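Local structure of putative PAS/PAC sensor protein (6HMJ) at residues Ser291-Pro294 and His295-Ser298; Leu348-Thr351 and Glu352-Glu355; Leu190-Arg193 and Arg194-Ser197. The protein senses blue light through a flavin mononucleotide chromophore in a light-oxygen-voltage domain and mediates RNA binding and translational regulation. One frame throughout, in Å; residues are numbered along the deposited sequence.

Interaction 1: Ser291-Pro294 and His295-Ser298; sequences SGDP and HERS. With FMN (flavin mononucleotide), chain E.
Asp-293 is the N-cap of the helix that carries His-295 and Glu-296. With its CG anti to the backbone N (chi1 -172°), the carboxylate swings over the first turn, and OD2 accepts weakly from His-295 N at 3.3 Å and from Glu-296 N at 3.4 Å. The regular helix bonds are better made: Asp-293 O takes Arg-297 N at 2.9 Å, and Pro-294 O takes Ser-298 N. Asp-293 N gives its hydrogen to a water at 3.2 Å, which in turn donates weakly to Glu-296 OE1 and Ser-291 O. Glu-296 lies along Asp-293, its CD 3.6 Å from Asp-293 CB, while Glu-296 OE2 is satisfied by Gly-212 N. A long, weak ion pair from Lys-211 to Asp-293 OD1 probably eases the closeness of the two acids. Arg-297 turns the NE and NH2 edge of its guanidinium to the flavin phosphate oxygen O1P, whose exact place is doubtful; Gln-288, Asn-283, Arg-285 and Asn-316 bond to the same cofactor. All this lies at the surface of the PAS domain, where the loop following helix 266-272 runs into helix 294-305, ahead of strand 310-317.

Interaction 2: Leu348-Thr351 and Glu352-Glu355; sequences LDVT and ERVE
Arg-353 runs back alongside Val-350, both side chains heading in the same direction from the backbone. The arginine chain bends at chi2 (-101°) and chi3 (-73°), which folds its guanidinium back so that one face lies against the valine: Val-350 CG2 sits 3.8 Å above the plane, toward the rim, and Val-350 CG1 is 3.7 Å from Arg-353 NH2. On the next turn Val-354 brings its CG2 to within 3.8 Å of Val-350 CG2, a methyl-to-methyl contact. Beneath these side chains the helix begins with two nearly straight bonds, Val-354 N to Val-350 O at 2.9 Å and Glu-355 N to Thr-351 O.

What sets this start in place is Asp-349. Its OD1 accepts from Thr-351 N at 3.1 Å, forming an Asx turn, and from Thr-351 OG1 at 2.6 Å. The hydroxyl meets the syn lone pair, whereas the amide comes from the anti side, tilted out of the carboxylate plane. Thr-351 can join both bonds because OG1 stands beside its own backbone N (chi1 -60°). A water links Asp-349 O to Glu-352 N.

Farther out, Arg-353 NH2 forms a salt bridge with Glu-327, Thr-351 OG1 accepts from Trp-325 N, and both valines pack on Leu-313, so the helix start is tied to the sheet. Glu-352 and Glu-355 reach the other way, to the amides of Arg-193 and Arg-194 and to the hydroxyl of Ser-197.

The Asp-Val-Thr sequence resembles the Asp-Ile-Thr motif of PAS and LOV proteins, which marks the junction between the last core strand, here 340-346, and the helix that follows the PAS core, here 351-372.

Interaction 3: Leu190-Arg193 and Arg194-Ser197; sequences LPLR and RRLS
Leu-190 and Arg-195 make a local side-chain-to-backbone contact that folds the arginine back over the first turn of helix 192-202, between helices 172-185 and 351-372. Leu-190 O is gripped side-on by two nitrogens of Arg-195, NH2 at 2.6 Å and NE at 2.8 Å, and lies within 2° of the guanidinium plane. The bend that brings the group there is at chi3 (-44°), after a chain extended through chi1 and chi2. Leu-192 covers one face of the guanidinium, its CD1 3.7 Å from Arg-195 NH1. Farther back, Leu-190 CB touches Arg-195 CB at 3.9 Å, and Leu-190 CD2 packs on Arg-194 CG at 4.0 Å. Pro-191 at the N-cap takes Arg-195 N on its O at 2.8 Å, and the turns that follow are closed by Leu-196 N to Leu-192 O and Ser-197 N to Arg-193 O. Arg-195 NH2 also forms a salt bridge with Asp-151 of the second subunit. With a leucine in place of Arg-195, Leu-190 O would probably lose both its donors and that aspartate its charged mate. One guanidinium thus serves both the helix start and the subunit contact, its charge probably balanced in part by that carboxylate.

How the interactions relate
Along the chain interaction 3 comes first, on helix 192-202, then interaction 1 at the start of helix 294-305, and interaction 2 at the start of helix 351-372; each is a helix N-terminus. Interactions 2 and 3 touch, their centres about 11 Å apart, and there Glu-352 CD packs against Pro-191 CB at 3.4 Å. Interaction 1 touches neither, lying about 20 Å from interaction 2 and 26 Å from interaction 3 between centres. It belongs to the flavin-binding PAS domain, whereas the pair joins that domain's exit helix to helix 192-202, a plausible path from the chromophore domain to the ANTAR region.

Interaction 1: Ser291-Pro294 and His295-Ser298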
loop_
_atom_site.group_PDB
_atom_site.type_symbol
_atom_site.label_atom_id
_atom_site.label_comp_id
_atom_site.label_asym_id
_atom_site.label_seq_id
_atom_site.Cartn_x
_atom_site.Cartn_y
_atom_site.Cartn_z
ATOM N N SER A 291 -9.698 35.150 -7.908
ATOM C CA SER A 291 -8.361 34.570 -7.901
ATOM C C SER A 291 -7.879 34.216 -9.304
ATOM O O SER A 291 -7.089 33.288 -9.479
ATOM C CB SER A 291 -8.330 33.331 -7.006
ATOM O OG SER A 291 -8.839 33.617 -5.715
ATOM N N GLY A 292 -8.338 34.950 -10.315
ATOM C CA GLY A 292 -7.963 34.653 -11.688
ATOM C C GLY A 292 -6.598 35.215 -12.035
ATOM O O GLY A 292 -6.310 36.388 -11.773
ATOM N N ASP A 293 -5.745 34.373 -12.602
ATOM C CA ASP A 293 -4.420 34.821 -13.005
ATOM C C ASP A 293 -4.563 35.889 -14.085
ATOM O O ASP A 293 -5.255 35.658 -15.086
ATOM C CB ASP A 293 -3.595 33.648 -13.527
ATOM C CG ASP A 293 -2.152 34.019 -13.775
ATOM O OD1 ASP A 293 -1.401 34.186 -12.789
ATOM O OD2 ASP A 293 -1.769 34.152 -14.955
ATOM N N PRO A 294 -3.926 37.057 -13.937
ATOM C CA PRO A 294 -4.091 38.107 -14.958
ATOM C C PRO A 294 -3.802 37.651 -16.379
ATOM O O PRO A 294 -4.554 37.997 -17.299
ATOM C CB PRO A 294 -3.093 39.184 -14.505
ATOM C CG PRO A 294 -2.945 38.975 -13.048
ATOM C CD PRO A 294 -3.067 37.500 -12.823
ATOM N N HIS A 295 -2.728 36.885 -16.589
ATOM C CA HIS A 295 -2.386 36.450 -17.939
ATOM C C HIS A 295 -3.416 35.469 -18.480
ATOM O O HIS A 295 -3.778 35.528 -19.661
ATOM C CB HIS A 295 -0.992 35.827 -17.950
ATOM C CG HIS A 295 0.088 36.772 -17.533
ATOM N ND1 HIS A 295 0.187 37.268 -16.250
ATOM C CD2 HIS A 295 1.110 37.323 -18.228
ATOM C CE1 HIS A 295 1.227 38.079 -16.172
ATOM N NE2 HIS A 295 1.804 38.129 -17.359
ATOM N N GLU A 296 -3.888 34.549 -17.636
ATOM C CA GLU A 296 -4.906 33.598 -18.069
ATOM C C GLU A 296 -6.191 34.316 -18.465
ATOM O O GLU A 296 -6.822 33.964 -19.469
ATOM C CB GLU A 296 -5.167 32.577 -16.963
ATOM C CG GLU A 296 -3.999 31.624 -16.738
ATOM C CD GLU A 296 -4.204 30.696 -15.554
ATOM O OE1 GLU A 296 -5.363 30.525 -15.117
ATOM O OE2 GLU A 296 -3.202 30.139 -15.056
ATOM N N ARG A 297 -6.595 35.328 -17.691
ATOM C CA ARG A 297 -7.798 36.078 -18.033
ATOM C C ARG A 297 -7.636 36.753 -19.389
ATOM O O ARG A 297 -8.533 36.700 -20.239
ATOM C CB ARG A 297 -8.103 37.134 -16.966
ATOM C CG ARG A 297 -8.060 36.654 -15.516
ATOM C CD ARG A 297 -9.163 37.281 -14.663
ATOM N NE ARG A 297 -9.520 38.632 -15.093
ATOM C CZ ARG A 297 -8.877 39.740 -14.743
ATOM N NH1 ARG A 297 -7.820 39.681 -13.946
ATOM N NH2 ARG A 297 -9.295 40.913 -15.198
ATOM N N SER A 298 -6.488 37.396 -19.607
ATOM C CA SER A 298 -6.253 38.100 -20.861
ATOM C C SER A 298 -6.322 37.153 -22.052
ATOM O O SER A 298 -6.848 37.515 -23.111
ATOM C CB SER A 298 -4.898 38.802 -20.813
ATOM O OG SER A 298 -4.648 39.499 -22.020
HETATM N N1 FMN E . -14.142 31.508 -16.805
HETATM C C2 FMN E . -13.914 30.661 -15.776
HETATM O O2 FMN E . -12.969 30.899 -14.994
HETATM N N3 FMN E . -14.666 29.568 -15.560
HETATM C C4 FMN E . -15.694 29.233 -16.344
HETATM O O4 FMN E . -16.370 28.209 -16.110
HETATM C C4A FMN E . -16.013 30.107 -17.492
HETATM N N5 FMN E . -17.034 29.843 -18.329
HETATM C C5A FMN E . -17.297 30.664 -19.371
HETATM C C6 FMN E . -18.357 30.356 -20.218
HETATM C C7 FMN E . -18.657 31.179 -21.293
HETATM C C7M FMN E . -19.811 30.830 -22.195
HETATM C C8 FMN E . -17.833 32.391 -21.545
HETATM C C8M FMN E . -18.119 33.309 -22.704
HETATM C C9 FMN E . -16.772 32.697 -20.705
HETATM C C9A FMN E . -16.466 31.881 -19.620
HETATM N N10 FMN E . -15.389 32.170 -18.742
HETATM C C10 FMN E . -15.148 31.291 -17.677
HETATM C "C1'" FMN E . -14.498 33.325 -18.894
HETATM C "C2'" FMN E . -14.966 34.481 -18.033
HETATM O "O2'" FMN E . -16.394 34.532 -17.982
HETATM C "C3'" FMN E . -14.431 35.776 -18.614
HETATM O "O3'" FMN E . -14.912 35.914 -19.960
HETATM C "C4'" FMN E . -12.912 35.838 -18.647
HETATM O "O4'" FMN E . -12.381 35.669 -17.332
HETATM C "C5'" FMN E . -12.549 37.187 -19.249
HETATM O "O5'" FMN E . -11.583 37.876 -18.469
HETATM P P FMN E . -12.059 39.071 -17.509
HETATM O O1P FMN E . -10.764 39.500 -16.867
HETATM O O2P FMN E . -12.665 40.076 -18.459
HETATM O O3P FMN E . -13.086 38.454 -16.591
HETATM O O HOH W 1 -6.919 31.403 -12.317
#

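Interaction 2: Leu348-Thr351 and Glu352-Glu355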
loop_
_atom_site.group_PDB
_atom_site.type_symbol
_atom_site.label_atom_id
_atom_site.label_comp_id
_atom_site.label_asym_id
_atom_site.label_seq_id
_atom_site.Cartn_x
_atom_site.Cartn_y
_atom_site.Cartn_z
ATOM N N LEU A 348 -16.012 21.249 -17.545
ATOM C CA LEU A 348 -15.721 19.862 -17.201
ATOM C C LEU A 348 -14.781 19.832 -16.007
ATOM O O LEU A 348 -13.752 20.515 -16.007
ATOM C CB LEU A 348 -15.082 19.111 -18.376
ATOM C CG LEU A 348 -15.963 18.868 -19.601
ATOM C CD1 LEU A 348 -15.120 18.379 -20.762
ATOM C CD2 LEU A 348 -17.064 17.863 -19.285
ATOM N N ASP A 349 -15.141 19.048 -14.995
ATOM C CA ASP A 349 -14.261 18.814 -13.855
ATOM C C ASP A 349 -13.234 17.762 -14.258
ATOM O O ASP A 349 -13.558 16.573 -14.357
ATOM C CB ASP A 349 -15.068 18.367 -12.640
ATOM C CG ASP A 349 -14.210 18.192 -11.405
ATOM O OD1 ASP A 349 -12.979 18.384 -11.505
ATOM O OD2 ASP A 349 -14.763 17.869 -10.333
ATOM N N VAL A 350 -11.999 18.198 -14.495
ATOM C CA VAL A 350 -10.937 17.306 -14.944
ATOM C C VAL A 350 -9.863 17.220 -13.867
ATOM O O VAL A 350 -8.676 17.046 -14.167
ATOM C CB VAL A 350 -10.348 17.778 -16.286
ATOM C CG1 VAL A 350 -11.417 17.746 -17.363
ATOM C CG2 VAL A 350 -9.759 19.173 -16.159
ATOM N N THR A 351 -10.278 17.344 -12.606
ATOM C CA THR A 351 -9.325 17.357 -11.503
ATOM C C THR A 351 -8.478 16.088 -11.488
ATOM O O THR A 351 -7.244 16.152 -11.455
ATOM C CB THR A 351 -10.071 17.521 -10.177
ATOM O OG1 THR A 351 -10.805 18.751 -10.191
ATOM C CG2 THR A 351 -9.092 17.522 -9.007
ATOM N N GLU A 352 -9.127 14.920 -11.510
ATOM C CA GLU A 352 -8.387 13.665 -11.409
ATOM C C GLU A 352 -7.394 13.511 -12.554
ATOM O O GLU A 352 -6.262 13.062 -12.346
ATOM C CB GLU A 352 -9.357 12.488 -11.386
ATOM C CG GLU A 352 -10.158 12.376 -10.108
ATOM C CD GLU A 352 -9.298 11.971 -8.928
ATOM O OE1 GLU A 352 -8.898 12.862 -8.149
ATOM O OE2 GLU A 352 -9.019 10.759 -8.780
ATOM N N ARG A 353 -7.797 13.877 -13.771
ATOM C CA ARG A 353 -6.876 13.827 -14.900
ATOM C C ARG A 353 -5.711 14.786 -14.690
ATOM O O ARG A 353 -4.550 14.435 -14.928
ATOM C CB ARG A 353 -7.624 14.149 -16.193
ATOM C CG ARG A 353 -6.792 14.001 -17.451
ATOM C CD ARG A 353 -6.312 15.345 -17.957
ATOM N NE ARG A 353 -7.390 16.117 -18.561
ATOM C CZ ARG A 353 -7.291 17.394 -18.915
ATOM N NH1 ARG A 353 -6.158 18.058 -18.725
ATOM N NH2 ARG A 353 -8.330 18.005 -19.461
ATOM N N VAL A 354 -6.005 16.013 -14.251
ATOM C CA VAL A 354 -4.954 17.002 -14.032
ATOM C C VAL A 354 -4.013 16.541 -12.928
ATOM O O VAL A 354 -2.794 16.732 -13.009
ATOM C CB VAL A 354 -5.571 18.377 -13.710
ATOM C CG1 VAL A 354 -4.535 19.299 -13.070
ATOM C CG2 VAL A 354 -6.139 19.008 -14.972
ATOM N N GLU A 355 -4.564 15.941 -11.870
ATOM C CA GLU A 355 -3.729 15.465 -10.773
ATOM C C GLU A 355 -2.727 14.425 -11.260
ATOM O O GLU A 355 -1.561 14.430 -10.842
ATOM C CB GLU A 355 -4.606 14.892 -9.661
ATOM C CG GLU A 355 -3.979 14.979 -8.281
ATOM C CD GLU A 355 -3.895 16.400 -7.771
ATOM O OE1 GLU A 355 -4.952 17.052 -7.660
ATOM O OE2 GLU A 355 -2.769 16.861 -7.493
HETATM O O HOH W 2 -12.128 14.552 -12.395
#

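Interaction 3: Leu190-Arg193 and Arg194-Ser197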
loop_
_atom_site.group_PDB
_atom_site.type_symbol
_atom_site.label_atom_id
_atom_site.label_comp_id
_atom_site.label_asym_id
_atom_site.label_seq_id
_atom_site.Cartn_x
_atom_site.Cartn_y
_atom_site.Cartn_z
ATOM N N LEU A 190 -13.370 12.696 -1.141
ATOM C CA LEU A 190 -12.439 13.180 -2.152
ATOM C C LEU A 190 -12.121 12.075 -3.151
ATOM O O LEU A 190 -11.806 10.951 -2.745
ATOM C CB LEU A 190 -11.154 13.677 -1.488
ATOM C CG LEU A 190 -11.062 15.172 -1.193
ATOM C CD1 LEU A 190 -12.163 15.654 -0.284
ATOM C CD2 LEU A 190 -9.710 15.437 -0.547
ATOM N N PRO A 191 -12.192 12.343 -4.456
ATOM C CA PRO A 191 -11.710 11.353 -5.424
ATOM C C PRO A 191 -10.244 11.038 -5.163
ATOM O O PRO A 191 -9.491 11.866 -4.646
ATOM C CB PRO A 191 -11.936 12.031 -6.780
ATOM C CG PRO A 191 -12.012 13.487 -6.486
ATOM C CD PRO A 191 -12.594 13.604 -5.108
ATOM N N LEU A 192 -9.844 9.820 -5.535
ATOM C CA LEU A 192 -8.620 9.233 -4.993
ATOM C C LEU A 192 -7.392 10.098 -5.262
ATOM O O LEU A 192 -6.588 10.344 -4.355
ATOM C CB LEU A 192 -8.423 7.829 -5.567
ATOM C CG LEU A 192 -7.150 7.099 -5.130
ATOM C CD1 LEU A 192 -7.046 7.052 -3.614
ATOM C CD2 LEU A 192 -7.117 5.693 -5.711
ATOM N N ARG A 193 -7.215 10.561 -6.500
ATOM C CA ARG A 193 -5.981 11.271 -6.834
ATOM C C ARG A 193 -5.877 12.590 -6.079
ATOM O O ARG A 193 -4.804 12.936 -5.569
ATOM C CB ARG A 193 -5.895 11.498 -8.340
ATOM C CG ARG A 193 -5.799 10.210 -9.117
ATOM C CD ARG A 193 -5.833 10.433 -10.614
ATOM N NE ARG A 193 -5.762 9.163 -11.333
ATOM C CZ ARG A 193 -5.947 9.030 -12.640
ATOM N NH1 ARG A 193 -6.224 10.090 -13.391
ATOM N NH2 ARG A 193 -5.861 7.830 -13.198
ATOM N N ARG A 194 -6.976 13.345 -6.002
ATOM C CA ARG A 194 -7.001 14.524 -5.144
ATOM C C ARG A 194 -6.712 14.138 -3.700
ATOM O O ARG A 194 -5.918 14.792 -3.017
ATOM C CB ARG A 194 -8.365 15.213 -5.260
ATOM C CG ARG A 194 -8.625 16.376 -4.302
ATOM C CD ARG A 194 -7.912 17.647 -4.735
ATOM N NE ARG A 194 -8.315 18.790 -3.920
ATOM C CZ ARG A 194 -9.494 19.399 -4.020
ATOM N NH1 ARG A 194 -10.396 18.973 -4.896
ATOM N NH2 ARG A 194 -9.777 20.432 -3.238
ATOM N N ARG A 195 -7.343 13.063 -3.229
ATOM C CA ARG A 195 -7.147 12.603 -1.859
ATOM C C ARG A 195 -5.679 12.307 -1.576
ATOM O O ARG A 195 -5.129 12.737 -0.555
ATOM C CB ARG A 195 -8.005 11.359 -1.628
ATOM C CG ARG A 195 -8.270 11.011 -0.184
ATOM C CD ARG A 195 -8.936 9.650 -0.096
ATOM N NE ARG A 195 -9.997 9.514 -1.093
ATOM C CZ ARG A 195 -10.423 8.357 -1.595
ATOM N NH1 ARG A 195 -9.880 7.210 -1.204
ATOM N NH2 ARG A 195 -11.392 8.349 -2.498
ATOM N N LEU A 196 -5.027 11.561 -2.470
ATOM C CA LEU A 196 -3.634 11.186 -2.251
ATOM C C LEU A 196 -2.713 12.397 -2.347
ATOM O O LEU A 196 -1.737 12.501 -1.597
ATOM C CB LEU A 196 -3.228 10.114 -3.260
ATOM C CG LEU A 196 -1.900 9.389 -3.047
ATOM C CD1 LEU A 196 -1.801 8.791 -1.654
ATOM C CD2 LEU A 196 -1.749 8.309 -4.106
ATOM N N SER A 197 -3.005 13.321 -3.265
ATOM C CA SER A 197 -2.171 14.509 -3.411
ATOM C C SER A 197 -2.125 15.316 -2.121
ATOM O O SER A 197 -1.055 15.785 -1.713
ATOM C CB SER A 197 -2.687 15.371 -4.563
ATOM O OG SER A 197 -1.968 16.590 -4.643
#